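Ribonucleotide monophosphatase NagD (PDB 2C4N) probably removes phosphate from a broad range of nucleotides, polyphosphate and glucose 1-phosphate, as a magnesium-dependent hydrolase of the HAD superfamily. Local coordinates at residues L95-E98 against L99-G103; L14-N18 against V19-G23; M73-A76 against D77-R81. All coordinates share one frame; numbering follows the deposited sequence.

Contact 1. Residues L95-E98 against L99-G103; sequences LIHE and LYKAG
Successive i to i+4 hydrogen bonds, from Leu-99 N to Leu-95 O, Tyr-100 N to Ile-96 O and Lys-101 N to His-97 O, define the last turns of the alpha-helix 94-101. A Schellman motif ends it, with Gly-103 at positive phi as the C-prime residue, Gly-103 N bonded to Tyr-100 O at 3.0 Å and Phe-104 N reaching Leu-99 O. Ala-102 N to Glu-98 O is a weak bond, its N-H...O angle only 123°. The helix is the middle element of a beta-alpha-beta unit between strands 86-90 and 105-116.

On its buried side, Leu-99 turns CG back beside its own backbone N (chi1 -66°), which sets Leu-99 CG 3.2 Å from Leu-95 O and Leu-99 CD1 4.0 Å from Leu-95 CG. Leu-99 also meets Val-89, Ile-115 and Leu-79, the last on helix 71-80. With an alanine here, Val-89, Ile-115 and Leu-79 would probably face a gap, and Leu-95 would lose the CG and CD1 atoms it touches. One step round the helix, Ile-96 and Tyr-100 run alongside each other in the same direction; Ile-96 CG2 comes to 3.4 Å from Tyr-100 CE1, and both side chains reach Ile-106 of the following strand.

The exposed side has a CH-pi contact instead. Lys-101 travels beside His-97 and lays its CG over one face of the imidazole, 4.2 Å from the ring centroid and 25° off the normal, displaced toward the rim so that NE2 of His-97 is the nearest ring atom, at 3.9 Å.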
ATOM      1  N   LEU A  95      22.792  20.007  -1.690  1.00 17.47           N
ATOM      2  CA  LEU A  95      23.092  18.589  -1.885  1.00 16.78           C
ATOM      3  C   LEU A  95      24.196  18.368  -2.918  1.00 15.69           C
ATOM      4  O   LEU A  95      25.115  17.574  -2.702  1.00 15.00           O
ATOM      5  CB  LEU A  95      21.834  17.836  -2.326  1.00 16.62           C
ATOM      6  CG  LEU A  95      22.031  16.348  -2.654  1.00 17.01           C
ATOM      7  CD1 LEU A  95      22.484  15.597  -1.402  1.00 17.84           C
ATOM      8  CD2 LEU A  95      20.730  15.754  -3.194  1.00 15.20           C
ATOM      9  N   ILE A  96      24.100  19.072  -4.041  1.00 18.39           N
ATOM     10  CA  ILE A  96      25.087  18.936  -5.106  1.00 19.64           C
ATOM     11  C   ILE A  96      26.492  19.272  -4.614  1.00 20.14           C
ATOM     12  O   ILE A  96      27.435  18.512  -4.841  1.00 20.06           O
ATOM     13  CB  ILE A  96      24.747  19.853  -6.308  1.00 25.04           C
ATOM     14  CG1 ILE A  96      23.371  19.491  -6.880  1.00 26.41           C
ATOM     15  CG2 ILE A  96      25.823  19.718  -7.386  1.00 26.62           C
ATOM     16  CD1 ILE A  96      23.296  18.110  -7.506  1.00 26.25           C
ATOM     17  N   HIS A  97      26.631  20.410  -3.944  1.00 17.33           N
ATOM     18  CA  HIS A  97      27.929  20.829  -3.439  1.00 20.00           C
ATOM     19  C   HIS A  97      28.478  19.842  -2.413  1.00 20.61           C
ATOM     20  O   HIS A  97      29.673  19.540  -2.411  1.00 20.24           O
ATOM     21  CB  HIS A  97      27.832  22.221  -2.818  1.00 29.09           C
ATOM     22  CG  HIS A  97      29.163  22.841  -2.541  1.00 30.75           C
ATOM     23  ND1 HIS A  97      30.037  23.199  -3.545  1.00 33.35           N
ATOM     24  CD2 HIS A  97      29.790  23.128  -1.376  1.00 31.23           C
ATOM     25  CE1 HIS A  97      31.146  23.677  -3.009  1.00 33.75           C
ATOM     26  NE2 HIS A  97      31.022  23.644  -1.696  1.00 32.85           N
ATOM     27  N   GLU A  98      27.607  19.343  -1.539  1.00 20.61           N
ATOM     28  CA  GLU A  98      28.014  18.378  -0.527  1.00 20.89           C
ATOM     29  C   GLU A  98      28.554  17.108  -1.170  1.00 20.18           C
ATOM     30  O   GLU A  98      29.547  16.554  -0.714  1.00 18.65           O
ATOM     31  CB  GLU A  98      26.836  18.020   0.384  1.00 33.96           C
ATOM     32  CG  GLU A  98      26.419  19.109   1.357  1.00 39.94           C
ATOM     33  CD  GLU A  98      27.465  19.383   2.424  1.00 44.23           C
ATOM     34  OE1 GLU A  98      27.908  18.425   3.098  1.00 46.59           O
ATOM     35  OE2 GLU A  98      27.840  20.561   2.597  1.00 47.79           O
ATOM     36  N   LEU A  99      27.893  16.646  -2.229  1.00 16.72           N
ATOM     37  CA  LEU A  99      28.330  15.441  -2.925  1.00 17.32           C
ATOM     38  C   LEU A  99      29.696  15.636  -3.586  1.00 19.21           C
ATOM     39  O   LEU A  99      30.544  14.745  -3.549  1.00 17.89           O
ATOM     40  CB  LEU A  99      27.285  15.027  -3.972  1.00 19.05           C
ATOM     41  CG  LEU A  99      25.943  14.594  -3.357  1.00 19.27           C
ATOM     42  CD1 LEU A  99      24.926  14.273  -4.432  1.00 19.78           C
ATOM     43  CD2 LEU A  99      26.180  13.385  -2.483  1.00 19.46           C
ATOM     44  N   TYR A 100      29.905  16.798  -4.198  1.00 23.26           N
ATOM     45  CA  TYR A 100      31.190  17.093  -4.830  1.00 25.84           C
ATOM     46  C   TYR A 100      32.297  17.088  -3.781  1.00 27.54           C
ATOM     47  O   TYR A 100      33.395  16.599  -4.037  1.00 28.05           O
ATOM     48  CB  TYR A 100      31.138  18.448  -5.550  1.00 21.50           C
ATOM     49  CG  TYR A 100      30.574  18.359  -6.949  1.00 20.91           C
ATOM     50  CD1 TYR A 100      29.501  19.148  -7.350  1.00 21.32           C
ATOM     51  CD2 TYR A 100      31.098  17.451  -7.864  1.00 20.88           C
ATOM     52  CE1 TYR A 100      28.960  19.022  -8.626  1.00 21.16           C
ATOM     53  CE2 TYR A 100      30.572  17.324  -9.136  1.00 20.40           C
ATOM     54  CZ  TYR A 100      29.503  18.105  -9.508  1.00 20.18           C
ATOM     55  OH  TYR A 100      28.966  17.941 -10.758  1.00 24.60           O
ATOM     56  N   LYS A 101      32.000  17.627  -2.602  1.00 29.74           N
ATOM     57  CA  LYS A 101      32.973  17.662  -1.514  1.00 31.86           C
ATOM     58  C   LYS A 101      33.226  16.258  -0.962  1.00 31.78           C
ATOM     59  O   LYS A 101      34.249  16.011  -0.325  1.00 32.11           O
ATOM     60  CB  LYS A 101      32.495  18.590  -0.385  1.00 39.39           C
ATOM     61  CG  LYS A 101      32.398  20.059  -0.782  1.00 44.76           C
ATOM     62  CD  LYS A 101      33.725  20.597  -1.308  1.00 50.86           C
ATOM     63  CE  LYS A 101      34.378  21.592  -0.349  1.00 54.51           C
ATOM     64  NZ  LYS A 101      34.735  21.002   0.971  1.00 58.56           N
ATOM     65  N   ALA A 102      32.289  15.342  -1.210  1.00 26.67           N
ATOM     66  CA  ALA A 102      32.421  13.960  -0.757  1.00 25.86           C
ATOM     67  C   ALA A 102      33.160  13.133  -1.815  1.00 25.78           C
ATOM     68  O   ALA A 102      33.254  11.911  -1.703  1.00 27.00           O
ATOM     69  CB  ALA A 102      31.050  13.354  -0.490  1.00 25.95           C
ATOM     70  N   GLY A 103      33.662  13.808  -2.848  1.00 26.34           N
ATOM     71  CA  GLY A 103      34.409  13.136  -3.898  1.00 25.43           C
ATOM     72  C   GLY A 103      33.609  12.517  -5.027  1.00 25.67           C
ATOM     73  O   GLY A 103      34.131  11.693  -5.777  1.00 25.64           O
TER

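Contact 2. Residues L14-N18 against V19-G23; sequences LMHDN and VAVPG
His-16 and Val-21 are brought together by two first torsions: chi1 of -65° sets the imidazole beside the backbone N of His-16, while Val-21 has CG2 beside its own N, where that methyl faces the ring. The evidence for a CH-pi contact is the 4.0 Å from Val-21 CG2 to the His-16 ring centroid, 28° off the normal. Met-15 bends at both chi2 and chi3, and this curl carries SD back to 3.7 Å from Ala-20 CA, with Ala-20 CB close by.

These side chains decorate a short antiparallel beta hairpin joined by a type II' turn from His-16 to Val-19, with Asp-17 taking the positive-phi corner. His-16 and Val-19 form the hydrogen-bonded pair: His-16 N gives to Val-19 O at 2.7 Å, and Val-19 N returns a bond to His-16 O at 2.9 Å. Met-15 and Ala-20 form the non-hydrogen-bonded pair, their side chains on the other face of the ribbon from those of His-16 and Val-19. Beyond the strands, Val-21 N is hydrogen-bonded to Leu-14 O at 2.8 Å.

Lying just downstream of the magnesium ligands Asp-9 and Asp-11, the hairpin is consistent with the flap that HAD enzymes carry after the first core strand. Its Met-15 packs on Arg-55 and Phe-56 of helix 49-58, and NE2 of His-16 is hydrogen-bonded to Ser-222 O. The turn itself supplies Asp-17 O as a hydrogen-bond partner for Arg-55 NH2. The chemistry implies a probable second-shell role: a backbone carbonyl at the hairpin tip helps fix the guanidinium that is thought to orient Asp-11, the probable catalytic residue, for proton transfer.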
ATOM      1  N   LEU A  14      12.179  25.417  16.880  1.00 15.45           N
ATOM      2  CA  LEU A  14      12.982  26.624  17.042  1.00 16.76           C
ATOM      3  C   LEU A  14      12.491  27.721  16.113  1.00 17.40           C
ATOM      4  O   LEU A  14      12.582  28.913  16.430  1.00 16.89           O
ATOM      5  CB  LEU A  14      14.455  26.312  16.738  1.00 14.47           C
ATOM      6  CG  LEU A  14      15.125  25.293  17.671  1.00 15.87           C
ATOM      7  CD1 LEU A  14      16.548  25.001  17.211  1.00 14.26           C
ATOM      8  CD2 LEU A  14      15.131  25.840  19.086  1.00 16.12           C
ATOM      9  N   MET A  15      11.993  27.309  14.967  1.00 17.08           N
ATOM     10  CA  MET A  15      11.462  28.222  13.964  1.00 18.90           C
ATOM     11  C   MET A  15      10.050  27.886  13.487  1.00 21.11           C
ATOM     12  O   MET A  15       9.725  26.772  13.272  1.00 19.69           O
ATOM     13  CB  MET A  15      12.376  28.291  12.758  1.00 19.72           C
ATOM     14  CG  MET A  15      13.757  28.671  13.070  1.00 23.70           C
ATOM     15  SD  MET A  15      14.022  30.345  13.546  1.00 24.67           S
ATOM     16  CE  MET A  15      13.904  30.950  12.077  1.00 24.78           C
ATOM     17  N   HIS A  16       9.251  28.918  13.282  1.00 19.87           N
ATOM     18  CA  HIS A  16       8.126  28.848  12.411  1.00 24.06           C
ATOM     19  C   HIS A  16       8.360  29.631  11.165  1.00 27.48           C
ATOM     20  O   HIS A  16       8.296  30.808  11.132  1.00 24.36           O
ATOM     21  CB  HIS A  16       6.835  29.276  13.059  1.00 28.62           C
ATOM     22  CG  HIS A  16       6.383  28.389  14.162  1.00 30.52           C
ATOM     23  ND1 HIS A  16       6.161  28.847  15.428  1.00 32.55           N
ATOM     24  CD2 HIS A  16       6.093  27.082  14.183  1.00 31.60           C
ATOM     25  CE1 HIS A  16       5.760  27.858  16.185  1.00 30.75           C
ATOM     26  NE2 HIS A  16       5.718  26.774  15.454  1.00 31.36           N
ATOM     27  N   ASP A  17       8.684  28.865  10.160  1.00 28.63           N
ATOM     28  CA  ASP A  17       9.194  29.388   8.980  1.00 31.39           C
ATOM     29  C   ASP A  17      10.379  30.284   9.226  1.00 30.63           C
ATOM     30  O   ASP A  17      11.395  29.877   9.649  1.00 30.43           O
ATOM     31  CB  ASP A  17       8.107  30.207   8.331  1.00 69.54           C
ATOM     32  CG  ASP A  17       7.891  29.842   6.974  1.00 75.14           C
ATOM     33  OD1 ASP A  17       8.531  30.437   6.079  1.00 76.60           O
ATOM     34  OD2 ASP A  17       7.056  28.934   6.788  1.00 77.42           O
ATOM     35  N   ASN A  18      10.180  31.539   8.968  1.00 30.53           N
ATOM     36  CA  ASN A  18      11.227  32.486   9.167  1.00 30.06           C
ATOM     37  C   ASN A  18      11.190  33.304  10.450  1.00 28.73           C
ATOM     38  O   ASN A  18      11.979  34.181  10.652  1.00 28.28           O
ATOM     39  CB  ASN A  18      11.506  33.260   7.899  1.00 38.71           C
ATOM     40  CG  ASN A  18      11.974  32.365   6.739  1.00 41.11           C
ATOM     41  OD1 ASN A  18      12.618  31.352   6.923  1.00 42.81           O
ATOM     42  ND2 ASN A  18      11.653  32.771   5.554  1.00 37.52           N
ATOM     43  N   VAL A  19      10.309  32.877  11.333  1.00 25.41           N
ATOM     44  CA  VAL A  19      10.093  33.521  12.624  1.00 23.39           C
ATOM     45  C   VAL A  19      10.490  32.563  13.744  1.00 21.28           C
ATOM     46  O   VAL A  19      10.075  31.406  13.761  1.00 21.37           O
ATOM     47  CB  VAL A  19       8.615  33.921  12.813  1.00 34.52           C
ATOM     48  CG1 VAL A  19       8.405  34.499  14.201  1.00 36.09           C
ATOM     49  CG2 VAL A  19       8.212  34.939  11.762  1.00 32.57           C
ATOM     50  N   ALA A  20      11.294  33.051  14.682  1.00 22.43           N
ATOM     51  CA  ALA A  20      11.741  32.218  15.786  1.00 22.68           C
ATOM     52  C   ALA A  20      10.635  31.956  16.791  1.00 21.96           C
ATOM     53  O   ALA A  20       9.753  32.794  17.005  1.00 22.38           O
ATOM     54  CB  ALA A  20      12.926  32.867  16.493  1.00 22.03           C
ATOM     55  N   VAL A  21      10.679  30.780  17.403  1.00 21.55           N
ATOM     56  CA  VAL A  21       9.707  30.427  18.426  1.00 19.76           C
ATOM     57  C   VAL A  21      10.172  31.146  19.689  1.00 19.61           C
ATOM     58  O   VAL A  21      11.353  31.103  20.031  1.00 19.27           O
ATOM     59  CB  VAL A  21       9.698  28.905  18.687  1.00 21.11           C
ATOM     60  CG1 VAL A  21       8.822  28.588  19.896  1.00 19.90           C
ATOM     61  CG2 VAL A  21       9.185  28.172  17.450  1.00 21.11           C
ATOM     62  N   PRO A  22       9.258  31.829  20.391  1.00 23.68           N
ATOM     63  CA  PRO A  22       9.646  32.538  21.616  1.00 25.00           C
ATOM     64  C   PRO A  22      10.438  31.646  22.571  1.00 24.01           C
ATOM     65  O   PRO A  22      10.006  30.542  22.903  1.00 25.69           O
ATOM     66  CB  PRO A  22       8.303  32.965  22.199  1.00 26.52           C
ATOM     67  CG  PRO A  22       7.491  33.233  20.966  1.00 26.93           C
ATOM     68  CD  PRO A  22       7.831  32.040  20.089  1.00 25.04           C
ATOM     69  N   GLY A  23      11.598  32.128  23.005  1.00 23.57           N
ATOM     70  CA  GLY A  23      12.424  31.356  23.919  1.00 23.34           C
ATOM     71  C   GLY A  23      13.521  30.534  23.258  1.00 22.89           C
ATOM     72  O   GLY A  23      14.414  30.024  23.938  1.00 22.46           O
TER

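Contact 3. Residues M73-A76 against D77-R81; sequences MATA and DFLRR
Backbone bonding ties Met-73 through Ala-76 to the next turn of the alpha-helix 71-80, which runs from the end of core strand 68-70 toward the four-stranded sheet of the cap. Four i to i+4 hydrogen bonds follow one another: Asp-77 N to Met-73 O, Phe-78 N to Ala-74 O, Leu-79 N to Thr-75 O and Arg-80 N to Ala-76 O. Each measures 2.9 Å from N to O.

The apolar contact across the two segments is between Thr-75 and Leu-79. Thr-75 holds its methyl CG2 anti to the backbone N, alongside Leu-79, whose CD1 lies 3.8 Å from that CG2; both run in one direction. The other branch of Thr-75, OG1, is hydrogen-bonded back to Ser-71 O, which satisfies the hydroxyl of a buried residue and fixes the methyl's direction. Leu-79 continues onto Phe-113 and Ile-115 of the cap sheet.

Aromatic contacts belong to Phe-78. Its chi1 of 171° swings the ring off the helix, where it meets Trp-180 edge-to-face and also Phe-211 of a second subunit, the two phenyl planes at about 80°. Its CB stays close to the preceding turn, 3.4 Å from both Ala-74 O and Thr-75 O.

Charged groups occupy a further side. Asp-77 turns its carboxylate back over the preceding turn, CG 3.4 Å from Met-73 O, and divides its oxygens between two partners: OD2 is hydrogen-bonded to Tyr-69 OH, while OD1 takes a salt bridge. Arg-80, its chain stretched out as far as NE, sends NH1 back along the helix to within 3.9 Å of Ala-76 CB, and the same NH1 lies 3.0 Å from Asp-77 OD1.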
ATOM      1  N   MET A  73      23.506  16.940   4.147  1.00 16.10           N
ATOM      2  CA  MET A  73      24.798  16.689   4.774  1.00 16.42           C
ATOM      3  C   MET A  73      24.869  15.229   5.202  1.00 15.44           C
ATOM      4  O   MET A  73      25.884  14.565   5.016  1.00 16.40           O
ATOM      5  CB  MET A  73      24.968  17.598   5.994  1.00 17.00           C
ATOM      6  CG  MET A  73      24.941  19.083   5.656  1.00 20.32           C
ATOM      7  SD  MET A  73      24.998  20.088   7.137  1.00 20.30           S
ATOM      8  CE  MET A  73      24.852  21.746   6.461  1.00 24.17           C
ATOM      9  N   ALA A  74      23.777  14.742   5.781  1.00 15.08           N
ATOM     10  CA  ALA A  74      23.695  13.359   6.240  1.00 13.96           C
ATOM     11  C   ALA A  74      23.824  12.392   5.074  1.00 14.26           C
ATOM     12  O   ALA A  74      24.463  11.348   5.192  1.00 13.23           O
ATOM     13  CB  ALA A  74      22.376  13.126   6.980  1.00 15.74           C
ATOM     14  N   THR A  75      23.225  12.746   3.941  1.00 13.75           N
ATOM     15  CA  THR A  75      23.299  11.899   2.751  1.00 15.29           C
ATOM     16  C   THR A  75      24.739  11.848   2.243  1.00 15.30           C
ATOM     17  O   THR A  75      25.235  10.792   1.859  1.00 14.12           O
ATOM     18  CB  THR A  75      22.378  12.426   1.633  1.00 17.38           C
ATOM     19  OG1 THR A  75      21.012  12.328   2.057  1.00 17.95           O
ATOM     20  CG2 THR A  75      22.578  11.623   0.353  1.00 16.15           C
ATOM     21  N   ALA A  76      25.414  12.992   2.253  1.00 18.22           N
ATOM     22  CA  ALA A  76      26.804  13.042   1.809  1.00 19.27           C
ATOM     23  C   ALA A  76      27.656  12.193   2.748  1.00 19.71           C
ATOM     24  O   ALA A  76      28.525  11.449   2.301  1.00 20.29           O
ATOM     25  CB  ALA A  76      27.312  14.494   1.798  1.00 16.78           C
ATOM     26  N   ASP A  77      27.400  12.300   4.050  1.00 18.05           N
ATOM     27  CA  ASP A  77      28.149  11.530   5.037  1.00 18.21           C
ATOM     28  C   ASP A  77      27.908  10.042   4.846  1.00 19.28           C
ATOM     29  O   ASP A  77      28.809   9.230   5.038  1.00 19.26           O
ATOM     30  CB  ASP A  77      27.757  11.927   6.463  1.00 23.42           C
ATOM     31  CG  ASP A  77      28.393  13.234   6.904  1.00 25.61           C
ATOM     32  OD1 ASP A  77      29.442  13.602   6.337  1.00 27.46           O
ATOM     33  OD2 ASP A  77      27.859  13.880   7.830  1.00 27.13           O
ATOM     34  N   PHE A  78      26.683   9.691   4.473  1.00 19.73           N
ATOM     35  CA  PHE A  78      26.320   8.301   4.233  1.00 21.81           C
ATOM     36  C   PHE A  78      27.091   7.754   3.031  1.00 21.73           C
ATOM     37  O   PHE A  78      27.659   6.666   3.085  1.00 21.96           O
ATOM     38  CB  PHE A  78      24.808   8.212   3.989  1.00 28.99           C
ATOM     39  CG  PHE A  78      24.336   6.864   3.512  1.00 32.24           C
ATOM     40  CD1 PHE A  78      24.457   6.500   2.171  1.00 34.26           C
ATOM     41  CD2 PHE A  78      23.764   5.957   4.401  1.00 36.99           C
ATOM     42  CE1 PHE A  78      24.016   5.256   1.723  1.00 34.40           C
ATOM     43  CE2 PHE A  78      23.321   4.710   3.960  1.00 36.48           C
ATOM     44  CZ  PHE A  78      23.448   4.358   2.620  1.00 35.79           C
ATOM     45  N   LEU A  79      27.118   8.530   1.956  1.00 21.29           N
ATOM     46  CA  LEU A  79      27.784   8.132   0.720  1.00 23.50           C
ATOM     47  C   LEU A  79      29.310   8.162   0.780  1.00 26.50           C
ATOM     48  O   LEU A  79      29.984   7.435   0.042  1.00 23.48           O
ATOM     49  CB  LEU A  79      27.280   9.013  -0.423  1.00 21.60           C
ATOM     50  CG  LEU A  79      25.782   8.823  -0.708  1.00 22.83           C
ATOM     51  CD1 LEU A  79      25.289   9.854  -1.702  1.00 22.71           C
ATOM     52  CD2 LEU A  79      25.555   7.418  -1.230  1.00 22.88           C
ATOM     53  N   ARG A  80      29.854   9.008   1.645  1.00 30.76           N
ATOM     54  CA  ARG A  80      31.299   9.108   1.803  1.00 36.56           C
ATOM     55  C   ARG A  80      31.873   7.741   2.124  1.00 39.84           C
ATOM     56  O   ARG A  80      32.904   7.347   1.584  1.00 40.67           O
ATOM     57  CB  ARG A  80      31.656  10.059   2.946  1.00 44.01           C
ATOM     58  CG  ARG A  80      31.993  11.470   2.531  1.00 45.80           C
ATOM     59  CD  ARG A  80      32.616  12.229   3.698  1.00 48.41           C
ATOM     60  NE  ARG A  80      32.888  13.618   3.346  1.00 50.37           N
ATOM     61  CZ  ARG A  80      31.986  14.592   3.374  1.00 50.63           C
ATOM     62  NH1 ARG A  80      30.739  14.341   3.751  1.00 49.38           N
ATOM     63  NH2 ARG A  80      32.336  15.816   3.009  1.00 52.65           N
ATOM     64  N   ARG A  81      31.187   7.023   3.008  1.00 55.86           N
ATOM     65  CA  ARG A  81      31.625   5.705   3.447  1.00 60.37           C
ATOM     66  C   ARG A  81      31.269   4.590   2.473  1.00 61.37           C
ATOM     67  O   ARG A  81      31.435   3.414   2.791  1.00 61.08           O
ATOM     68  CB  ARG A  81      31.013   5.370   4.813  1.00 62.71           C
ATOM     69  CG  ARG A  81      30.400   6.551   5.570  1.00 70.65           C
ATOM     70  CD  ARG A  81      31.070   6.752   6.929  1.00 79.46           C
ATOM     71  NE  ARG A  81      30.207   7.422   7.904  1.00 88.59           N
ATOM     72  CZ  ARG A  81      29.226   6.823   8.574  1.00 93.52           C
ATOM     73  NH1 ARG A  81      28.978   5.536   8.377  1.00 96.63           N
ATOM     74  NH2 ARG A  81      28.502   7.504   9.453  1.00 97.21           N
TER

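Along the chain contact 2 comes first, then contact 3, then contact 1. Contacts 1 and 3 are neighbours, their centres about 9 Å apart: helices 94-101 and 71-80 pack together beside the parallel cap sheet 86-90, 105-116, 139-142 and 172-173, with Glu-98 CB 3.8 Å from Ala-76 CB and Ala-102 CB 3.7 Å from Arg-80 CG. Contact 2 belongs to the core domain, next to the magnesium site; its centre is about 29 Å from that of contact 1 and about 28 Å from that of contact 3. The three therefore sample both halves of a capped HAD phosphatase, a hairpin beside the active site in one domain and a helix pair in the other.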